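Putative iron-regulated protein A (Parabacteroides distasonis ATCC 8503, PDB 4ECG) is an imelysin-like, calcium-binding protein assigned to the M75 peptidase family, probably linked to iron regulation and perhaps acting as a metalloendopeptidase, though its activity is inferred. Local coordinates at residues 120-125 with 174-179; 346-351 with 356-361. All coordinates share one frame; numbering follows the deposited sequence.

Interaction 1: 120-125 with 174-179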
ATOM      1  N   GLU A 120       2.708 -21.160 -17.914  1.00 50.50           N
ATOM      2  CA  GLU A 120       3.820 -21.728 -18.618  1.00 53.61           C
ATOM      3  C   GLU A 120       4.849 -22.272 -17.625  1.00 53.70           C
ATOM      4  O   GLU A 120       5.364 -23.386 -17.794  1.00 58.28           O
ATOM      5  CB  GLU A 120       4.444 -20.680 -19.542  1.00 59.70           C
ATOM      6  CG  GLU A 120       5.422 -21.210 -20.587  1.00 70.25           C
ATOM      7  CD  GLU A 120       6.229 -20.077 -21.218  1.00 77.82           C
ATOM      8  OE1 GLU A 120       5.621 -19.163 -21.810  1.00 86.63           O
ATOM      9  OE2 GLU A 120       7.465 -20.076 -21.078  1.00 79.88           O
ATOM     10  N   ILE A 121       5.151 -21.505 -16.592  1.00 47.30           N
ATOM     11  CA  ILE A 121       6.114 -21.954 -15.598  1.00 50.63           C
ATOM     12  C   ILE A 121       5.550 -23.204 -14.845  1.00 49.39           C
ATOM     13  O   ILE A 121       6.268 -24.161 -14.576  1.00 50.54           O
ATOM     14  CB  ILE A 121       6.499 -20.804 -14.618  1.00 49.48           C
ATOM     15  CG1 ILE A 121       7.319 -19.741 -15.335  1.00 49.08           C
ATOM     16  CG2 ILE A 121       7.303 -21.346 -13.442  1.00 49.66           C
ATOM     17  CD1 ILE A 121       7.484 -18.470 -14.544  1.00 45.77           C
ATOM     18  N   ILE A 122       4.260 -23.214 -14.556  1.00 44.93           N
ATOM     19  CA  ILE A 122       3.675 -24.339 -13.893  1.00 48.70           C
ATOM     20  C   ILE A 122       3.896 -25.602 -14.744  1.00 53.17           C
ATOM     21  O   ILE A 122       4.122 -26.677 -14.193  1.00 55.27           O
ATOM     22  CB  ILE A 122       2.160 -24.134 -13.616  1.00 47.15           C
ATOM     23  CG1 ILE A 122       1.974 -23.011 -12.574  1.00 45.71           C
ATOM     24  CG2 ILE A 122       1.525 -25.457 -13.179  1.00 42.54           C
ATOM     25  CD1 ILE A 122       0.528 -22.511 -12.416  1.00 44.73           C
ATOM     26  N   ALA A 123       3.855 -25.456 -16.079  1.00 51.48           N
ATOM     27  CA  ALA A 123       4.032 -26.567 -16.994  1.00 49.02           C
ATOM     28  C   ALA A 123       5.498 -26.964 -17.155  1.00 51.00           C
ATOM     29  O   ALA A 123       5.777 -28.141 -17.254  1.00 53.04           O
ATOM     30  CB  ALA A 123       3.425 -26.263 -18.355  1.00 45.49           C
ATOM     31  N   THR A 124       6.416 -26.010 -17.231  1.00 49.63           N
ATOM     32  CA  THR A 124       7.803 -26.320 -17.621  1.00 51.46           C
ATOM     33  C   THR A 124       8.676 -26.471 -16.398  1.00 52.26           C
ATOM     34  O   THR A 124       9.646 -27.153 -16.425  1.00 54.06           O
ATOM     35  CB  THR A 124       8.469 -25.189 -18.467  1.00 50.84           C
ATOM     36  OG1 THR A 124       8.418 -23.945 -17.746  1.00 49.27           O
ATOM     37  CG2 THR A 124       7.811 -25.060 -19.848  1.00 44.85           C
ATOM     38  N   GLY A 125       8.316 -25.788 -15.329  1.00 56.34           N
ATOM     39  CA  GLY A 125       9.126 -25.765 -14.140  1.00 54.51           C
ATOM     40  C   GLY A 125      10.297 -24.848 -14.238  1.00 55.08           C
ATOM     41  O   GLY A 125      11.213 -24.992 -13.462  1.00 51.09           O
ATOM     42  N   LEU A 174       2.953 -25.784  -6.480  1.00 47.27           N
ATOM     43  CA  LEU A 174       3.278 -25.733  -5.057  1.00 47.52           C
ATOM     44  C   LEU A 174       4.681 -25.200  -4.849  1.00 49.61           C
ATOM     45  O   LEU A 174       4.922 -24.344  -3.984  1.00 51.15           O
ATOM     46  CB  LEU A 174       3.159 -27.116  -4.399  1.00 47.49           C
ATOM     47  CG  LEU A 174       1.688 -27.529  -4.155  1.00 46.62           C
ATOM     48  CD1 LEU A 174       1.617 -29.029  -3.947  1.00 42.79           C
ATOM     49  CD2 LEU A 174       1.032 -26.782  -2.986  1.00 44.13           C
ATOM     50  N   GLU A 175       5.625 -25.705  -5.618  1.00 44.53           N
ATOM     51  CA  GLU A 175       6.964 -25.177  -5.515  1.00 45.64           C
ATOM     52  C   GLU A 175       6.987 -23.663  -5.919  1.00 44.46           C
ATOM     53  O   GLU A 175       7.711 -22.834  -5.334  1.00 40.84           O
ATOM     54  CB  GLU A 175       7.919 -26.030  -6.348  1.00 47.72           C
ATOM     55  CG  GLU A 175       9.362 -25.608  -6.176  1.00 56.64           C
ATOM     56  CD  GLU A 175       9.925 -25.770  -4.738  1.00 65.76           C
ATOM     57  OE1 GLU A 175       9.399 -26.659  -3.968  1.00 66.37           O
ATOM     58  OE2 GLU A 175      10.911 -25.008  -4.407  1.00 65.60           O
ATOM     59  N   TYR A 176       6.148 -23.299  -6.894  1.00 41.01           N
ATOM     60  CA  TYR A 176       6.061 -21.922  -7.355  1.00 39.94           C
ATOM     61  C   TYR A 176       5.624 -21.056  -6.166  1.00 40.15           C
ATOM     62  O   TYR A 176       6.298 -20.119  -5.806  1.00 42.03           O
ATOM     63  CB  TYR A 176       5.093 -21.897  -8.555  1.00 41.16           C
ATOM     64  CG  TYR A 176       5.107 -20.656  -9.441  1.00 44.34           C
ATOM     65  CD1 TYR A 176       5.435 -19.376  -8.949  1.00 42.55           C
ATOM     66  CD2 TYR A 176       4.746 -20.750 -10.771  1.00 45.38           C
ATOM     67  CE1 TYR A 176       5.366 -18.247  -9.746  1.00 41.75           C
ATOM     68  CE2 TYR A 176       4.713 -19.623 -11.563  1.00 46.67           C
ATOM     69  CZ  TYR A 176       5.040 -18.386 -11.058  1.00 41.39           C
ATOM     70  OH  TYR A 176       5.037 -17.309 -11.917  1.00 42.41           O
ATOM     71  N   LEU A 177       4.531 -21.449  -5.511  1.00 42.86           N
ATOM     72  CA  LEU A 177       3.990 -20.801  -4.319  1.00 42.83           C
ATOM     73  C   LEU A 177       5.054 -20.621  -3.225  1.00 43.77           C
ATOM     74  O   LEU A 177       5.109 -19.567  -2.576  1.00 45.31           O
ATOM     75  CB  LEU A 177       2.791 -21.581  -3.769  1.00 40.11           C
ATOM     76  CG  LEU A 177       2.126 -21.082  -2.453  1.00 45.03           C
ATOM     77  CD1 LEU A 177       1.655 -19.614  -2.605  1.00 40.02           C
ATOM     78  CD2 LEU A 177       0.991 -22.016  -1.932  1.00 40.06           C
ATOM     79  N   LYS A 178       5.873 -21.632  -3.005  1.00 41.80           N
ATOM     80  CA  LYS A 178       6.959 -21.556  -2.024  1.00 44.18           C
ATOM     81  C   LYS A 178       7.977 -20.499  -2.453  1.00 47.29           C
ATOM     82  O   LYS A 178       8.386 -19.668  -1.638  1.00 52.24           O
ATOM     83  CB  LYS A 178       7.666 -22.897  -1.909  1.00 49.16           C
ATOM     84  CG  LYS A 178       8.667 -23.040  -0.764  1.00 57.07           C
ATOM     85  CD  LYS A 178       9.604 -24.236  -0.926  1.00 63.47           C
ATOM     86  CE  LYS A 178       9.224 -25.480  -0.117  1.00 73.82           C
ATOM     87  NZ  LYS A 178      10.051 -26.690  -0.535  1.00 76.89           N
ATOM     88  N   LEU A 179       8.351 -20.491  -3.734  1.00 42.89           N
ATOM     89  CA  LEU A 179       9.383 -19.559  -4.203  1.00 44.81           C
ATOM     90  C   LEU A 179       8.921 -18.097  -4.148  1.00 44.36           C
ATOM     91  O   LEU A 179       9.668 -17.222  -3.730  1.00 39.85           O
ATOM     92  CB  LEU A 179       9.875 -19.935  -5.602  1.00 47.03           C
ATOM     93  CG  LEU A 179      10.697 -21.216  -5.623  1.00 48.17           C
ATOM     94  CD1 LEU A 179      10.757 -21.714  -7.052  1.00 49.17           C
ATOM     95  CD2 LEU A 179      12.090 -20.946  -5.044  1.00 50.45           C
TER

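Interaction 2: 346-351 with 356-361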
ATOM      1  N   TYR A 346     -19.642  -4.738  -0.812  1.00 51.32           N
ATOM      2  CA  TYR A 346     -18.633  -5.772  -0.706  1.00 46.15           C
ATOM      3  C   TYR A 346     -19.119  -7.057  -1.307  1.00 45.02           C
ATOM      4  O   TYR A 346     -20.281  -7.446  -1.108  1.00 46.38           O
ATOM      5  CB  TYR A 346     -18.311  -6.029   0.777  1.00 48.09           C
ATOM      6  CG  TYR A 346     -17.440  -7.256   1.027  1.00 47.19           C
ATOM      7  CD1 TYR A 346     -16.061  -7.162   1.024  1.00 44.71           C
ATOM      8  CD2 TYR A 346     -18.013  -8.512   1.249  1.00 47.60           C
ATOM      9  CE1 TYR A 346     -15.276  -8.289   1.272  1.00 47.08           C
ATOM     10  CE2 TYR A 346     -17.233  -9.636   1.488  1.00 49.67           C
ATOM     11  CZ  TYR A 346     -15.876  -9.511   1.497  1.00 46.94           C
ATOM     12  OH  TYR A 346     -15.115 -10.582   1.749  1.00 49.74           O
ATOM     13  N   PRO A 347     -18.236  -7.762  -2.017  1.00 45.13           N
ATOM     14  CA  PRO A 347     -16.886  -7.361  -2.367  1.00 44.78           C
ATOM     15  C   PRO A 347     -16.964  -6.398  -3.548  1.00 43.06           C
ATOM     16  O   PRO A 347     -17.953  -6.424  -4.264  1.00 45.33           O
ATOM     17  CB  PRO A 347     -16.270  -8.673  -2.801  1.00 45.62           C
ATOM     18  CG  PRO A 347     -17.400  -9.375  -3.513  1.00 46.34           C
ATOM     19  CD  PRO A 347     -18.636  -8.991  -2.726  1.00 46.85           C
ATOM     20  N   PHE A 348     -15.925  -5.594  -3.774  1.00 47.53           N
ATOM     21  CA  PHE A 348     -15.880  -4.585  -4.900  1.00 43.68           C
ATOM     22  C   PHE A 348     -16.035  -5.255  -6.238  1.00 46.15           C
ATOM     23  O   PHE A 348     -16.694  -4.742  -7.120  1.00 51.15           O
ATOM     24  CB  PHE A 348     -14.527  -3.906  -4.896  1.00 43.97           C
ATOM     25  CG  PHE A 348     -14.395  -2.699  -5.808  1.00 41.88           C
ATOM     26  CD1 PHE A 348     -15.427  -1.777  -5.964  1.00 44.03           C
ATOM     27  CD2 PHE A 348     -13.189  -2.450  -6.437  1.00 38.13           C
ATOM     28  CE1 PHE A 348     -15.252  -0.660  -6.745  1.00 42.37           C
ATOM     29  CE2 PHE A 348     -12.999  -1.334  -7.225  1.00 40.91           C
ATOM     30  CZ  PHE A 348     -14.032  -0.437  -7.376  1.00 44.40           C
ATOM     31  N   ARG A 349     -15.424  -6.412  -6.414  1.00 47.48           N
ATOM     32  CA  ARG A 349     -15.622  -7.110  -7.706  1.00 47.74           C
ATOM     33  C   ARG A 349     -17.029  -7.450  -8.112  1.00 44.96           C
ATOM     34  O   ARG A 349     -17.224  -7.750  -9.288  1.00 48.47           O
ATOM     35  CB  ARG A 349     -14.716  -8.346  -7.864  1.00 43.84           C
ATOM     36  CG  ARG A 349     -14.939  -9.459  -6.874  1.00 45.32           C
ATOM     37  CD  ARG A 349     -16.054 -10.368  -7.252  1.00 46.84           C
ATOM     38  NE  ARG A 349     -15.638 -11.447  -8.102  1.00 47.68           N
ATOM     39  CZ  ARG A 349     -16.058 -11.650  -9.348  1.00 51.92           C
ATOM     40  NH1 ARG A 349     -16.854 -10.797  -9.974  1.00 49.03           N
ATOM     41  NH2 ARG A 349     -15.681 -12.757  -9.965  1.00 49.27           N
ATOM     42  N   ASN A 350     -17.987  -7.466  -7.179  1.00 46.10           N
ATOM     43  CA  ASN A 350     -19.394  -7.673  -7.527  1.00 46.88           C
ATOM     44  C   ASN A 350     -20.227  -6.441  -7.433  1.00 46.40           C
ATOM     45  O   ASN A 350     -21.432  -6.494  -7.573  1.00 53.28           O
ATOM     46  CB  ASN A 350     -20.014  -8.773  -6.641  1.00 51.14           C
ATOM     47  CG  ASN A 350     -19.559 -10.153  -7.035  1.00 51.41           C
ATOM     48  OD1 ASN A 350     -19.255 -10.406  -8.190  1.00 54.61           O
ATOM     49  ND2 ASN A 350     -19.487 -11.045  -6.080  1.00 50.12           N
ATOM     50  N   ASN A 351     -19.612  -5.301  -7.196  1.00 48.35           N
ATOM     51  CA  ASN A 351     -20.358  -4.077  -6.971  1.00 47.18           C
ATOM     52  C   ASN A 351     -19.759  -2.919  -7.736  1.00 46.33           C
ATOM     53  O   ASN A 351     -19.822  -1.759  -7.296  1.00 45.66           O
ATOM     54  CB  ASN A 351     -20.356  -3.781  -5.450  1.00 47.93           C
ATOM     55  CG  ASN A 351     -21.230  -4.754  -4.662  1.00 47.42           C
ATOM     56  OD1 ASN A 351     -22.443  -4.578  -4.603  1.00 51.24           O
ATOM     57  ND2 ASN A 351     -20.616  -5.798  -4.070  1.00 41.21           N
ATOM     58  N   GLU A 356     -23.456   5.395  -6.802  1.00 63.65           N
ATOM     59  CA  GLU A 356     -23.516   6.484  -5.846  1.00 67.25           C
ATOM     60  C   GLU A 356     -22.403   6.364  -4.805  1.00 61.82           C
ATOM     61  O   GLU A 356     -21.624   7.297  -4.645  1.00 60.07           O
ATOM     62  CB  GLU A 356     -24.892   6.577  -5.187  1.00 74.04           C
ATOM     63  CG  GLU A 356     -25.949   7.264  -6.031  1.00 85.23           C
ATOM     64  CD  GLU A 356     -27.351   7.045  -5.456  1.00103.63           C
ATOM     65  OE1 GLU A 356     -27.969   5.977  -5.770  1.00107.35           O
ATOM     66  OE2 GLU A 356     -27.833   7.928  -4.680  1.00100.54           O
ATOM     67  N   HIS A 357     -22.300   5.217  -4.137  1.00 61.63           N
ATOM     68  CA  HIS A 357     -21.230   4.996  -3.159  1.00 58.50           C
ATOM     69  C   HIS A 357     -19.844   5.142  -3.757  1.00 55.89           C
ATOM     70  O   HIS A 357     -18.946   5.697  -3.104  1.00 48.25           O
ATOM     71  CB  HIS A 357     -21.316   3.612  -2.564  1.00 61.96           C
ATOM     72  CG  HIS A 357     -22.531   3.380  -1.693  1.00 64.48           C
ATOM     73  ND1 HIS A 357     -23.151   2.177  -1.624  1.00 57.60           N
ATOM     74  CD2 HIS A 357     -23.209   4.232  -0.836  1.00 61.21           C
ATOM     75  CE1 HIS A 357     -24.159   2.264  -0.764  1.00 60.69           C
ATOM     76  NE2 HIS A 357     -24.202   3.528  -0.289  1.00 64.98           N
ATOM     77  N   ILE A 358     -19.645   4.627  -4.977  1.00 53.61           N
ATOM     78  CA  ILE A 358     -18.298   4.688  -5.656  1.00 51.80           C
ATOM     79  C   ILE A 358     -17.925   6.186  -5.890  1.00 51.59           C
ATOM     80  O   ILE A 358     -16.843   6.629  -5.525  1.00 56.55           O
ATOM     81  CB  ILE A 358     -18.265   3.857  -6.958  1.00 48.52           C
ATOM     82  CG1 ILE A 358     -18.258   2.359  -6.616  1.00 49.13           C
ATOM     83  CG2 ILE A 358     -17.040   4.221  -7.809  1.00 45.28           C
ATOM     84  CD1 ILE A 358     -18.636   1.387  -7.737  1.00 48.67           C
ATOM     85  N   ASN A 359     -18.882   6.975  -6.348  1.00 51.43           N
ATOM     86  CA  ASN A 359     -18.652   8.390  -6.606  1.00 51.01           C
ATOM     87  C   ASN A 359     -18.340   9.191  -5.396  1.00 52.18           C
ATOM     88  O   ASN A 359     -17.433  10.007  -5.450  1.00 55.11           O
ATOM     89  CB  ASN A 359     -19.817   9.044  -7.387  1.00 52.46           C
ATOM     90  CG  ASN A 359     -19.891   8.556  -8.850  1.00 54.06           C
ATOM     91  OD1 ASN A 359     -18.958   7.899  -9.318  1.00 50.93           O
ATOM     92  ND2 ASN A 359     -21.017   8.818  -9.546  1.00 52.06           N
ATOM     93  N   THR A 360     -19.062   8.976  -4.301  1.00 52.38           N
ATOM     94  CA  THR A 360     -18.746   9.643  -3.011  1.00 50.11           C
ATOM     95  C   THR A 360     -17.295   9.293  -2.629  1.00 50.32           C
ATOM     96  O   THR A 360     -16.535  10.128  -2.124  1.00 48.12           O
ATOM     97  CB  THR A 360     -19.744   9.176  -1.929  1.00 52.28           C
ATOM     98  OG1 THR A 360     -21.071   9.423  -2.410  1.00 52.46           O
ATOM     99  CG2 THR A 360     -19.541   9.864  -0.539  1.00 46.26           C
ATOM    100  N   ALA A 361     -16.915   8.046  -2.911  1.00 51.60           N
ATOM    101  CA  ALA A 361     -15.599   7.537  -2.529  1.00 48.72           C
ATOM    102  C   ALA A 361     -14.547   8.207  -3.395  1.00 47.45           C
ATOM    103  O   ALA A 361     -13.587   8.762  -2.889  1.00 46.24           O
ATOM    104  CB  ALA A 361     -15.564   6.019  -2.670  1.00 43.65           C
TER

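Interaction 1: 120-125 with 174-179
Between 120-125, at the end of helix 115-124, and 174-179, on helix 171-196, the nearest CA atoms are those of I122 and Y176, 7.4 Å apart; no hydrogen bond spans the two segments, and the contact is made by side chains. The bridge is the Y176 ring, met along its CD2-CE2 side by two successive isoleucines. I121 makes the larger share of the contact: its CG2 methyl comes to 3.6 Å from Y176 CE2, and its CB to 3.7 Å from the same ring carbon. The two branches of I121 touch the tyrosine at separate points, CG2 at the CD2-CE2 bond and CD1 near the phenolic end, 3.8 Å from Y176 OH. I122 touches nearer the ring's root, with CG1 4.0 Å from Y176 CD2. Both isoleucines cross the tyrosine at roughly a right angle and approach the ring obliquely. With Y176 CG anti to the backbone N (chi1 -164°), the ring is carried across to the other helix. Its hydroxyl is bonded to the carbonyl oxygen of L145, which fixes the far end of a buried ring, while T150 and M154 of helix 147-155 touch it as well. N172 adds a polar tie between the helices, its ND2 bonding I122 O. Just past these isoleucines, helix 115-124 ends: G125 leaves helical geometry with phi 78°, yet its N still bonds I121 O at 2.7 Å. T124 OG1 bonds E120 O, which also accepts T124 N, a side-chain hydrogen bond back to the carbonyl one turn earlier. The whole is apolar helix-helix packing, here an aromatic side chain set against an isoleucine pair at a helix C-terminus, within the largely helical imelysin-like fold and away from its known calcium sites.

Interaction 2: 346-351 with 356-361
F348 and N351 meet I358 in a helix-loop-helix connection, where the chain leaving helix 324-343 turns before entering helix 355-377. Nearly everything passes through one methyl group, I358 CD1. It lies 3.4 Å from N351 O, an apolar carbon against a backbone carbonyl, and 4.1 Å from F348 CE1, placed at the edge of the phenyl ring and near its plane. I358 carries CG1 anti to its carbonyl carbon (chi1 -72°), and the extended branch ends in the methyl that reaches the loop. The phenylalanine and isoleucine side chains cross at about a right angle. Both also touch I251 and V255, so helix 239-259 also contributes to the apolar cluster. On the loop side the motif is a short 3-10 turn, 348-350, that follows a cis peptide bond before P347; the proline CB sits over the centre of the Y346 ring, 4.0 Å above its plane. N351 closes this turn twice. Its backbone N bonds F348 O at 3.0 Å, while its side-chain ND2 reaches back to P347 O at 2.7 Å in a nearly straight bond of 169°, with the acceptor close to the amide plane. P347 O also receives N350 N, the two donors arriving from opposite faces of the carbonyl plane, which probably helps to hold the loop backbone that presents N351 O to I358. R349 extends from the same turn to a salt bridge with D158. The F348 side chain lies about 9 Å from that of D253, which binds calcium here, and about 8 Å from that of E277, a calcium-binding residue of this protein whose ion is not bound to this chain in the model.

Read from the N terminus, the two contacts follow in series, neither enclosing nor crossing the other. Interaction 1 comes first and closes a loop of 48 residues, which includes helix 147-155 and the two-strand antiparallel sheet, bringing helix 115-124 against helix 171-196. The chain then runs through several helices, among them 239-259 and 324-343, before interaction 2 closes a far shorter loop of four residues at the entry to helix 355-377. Their centres are 35 Å apart and their nearest atoms about 19 Å, so they do not touch. Interaction 1 joins helices distant in sequence; 346-351 with 356-361 joins the turn after helix 324-343 to the first turns of helix 355-377.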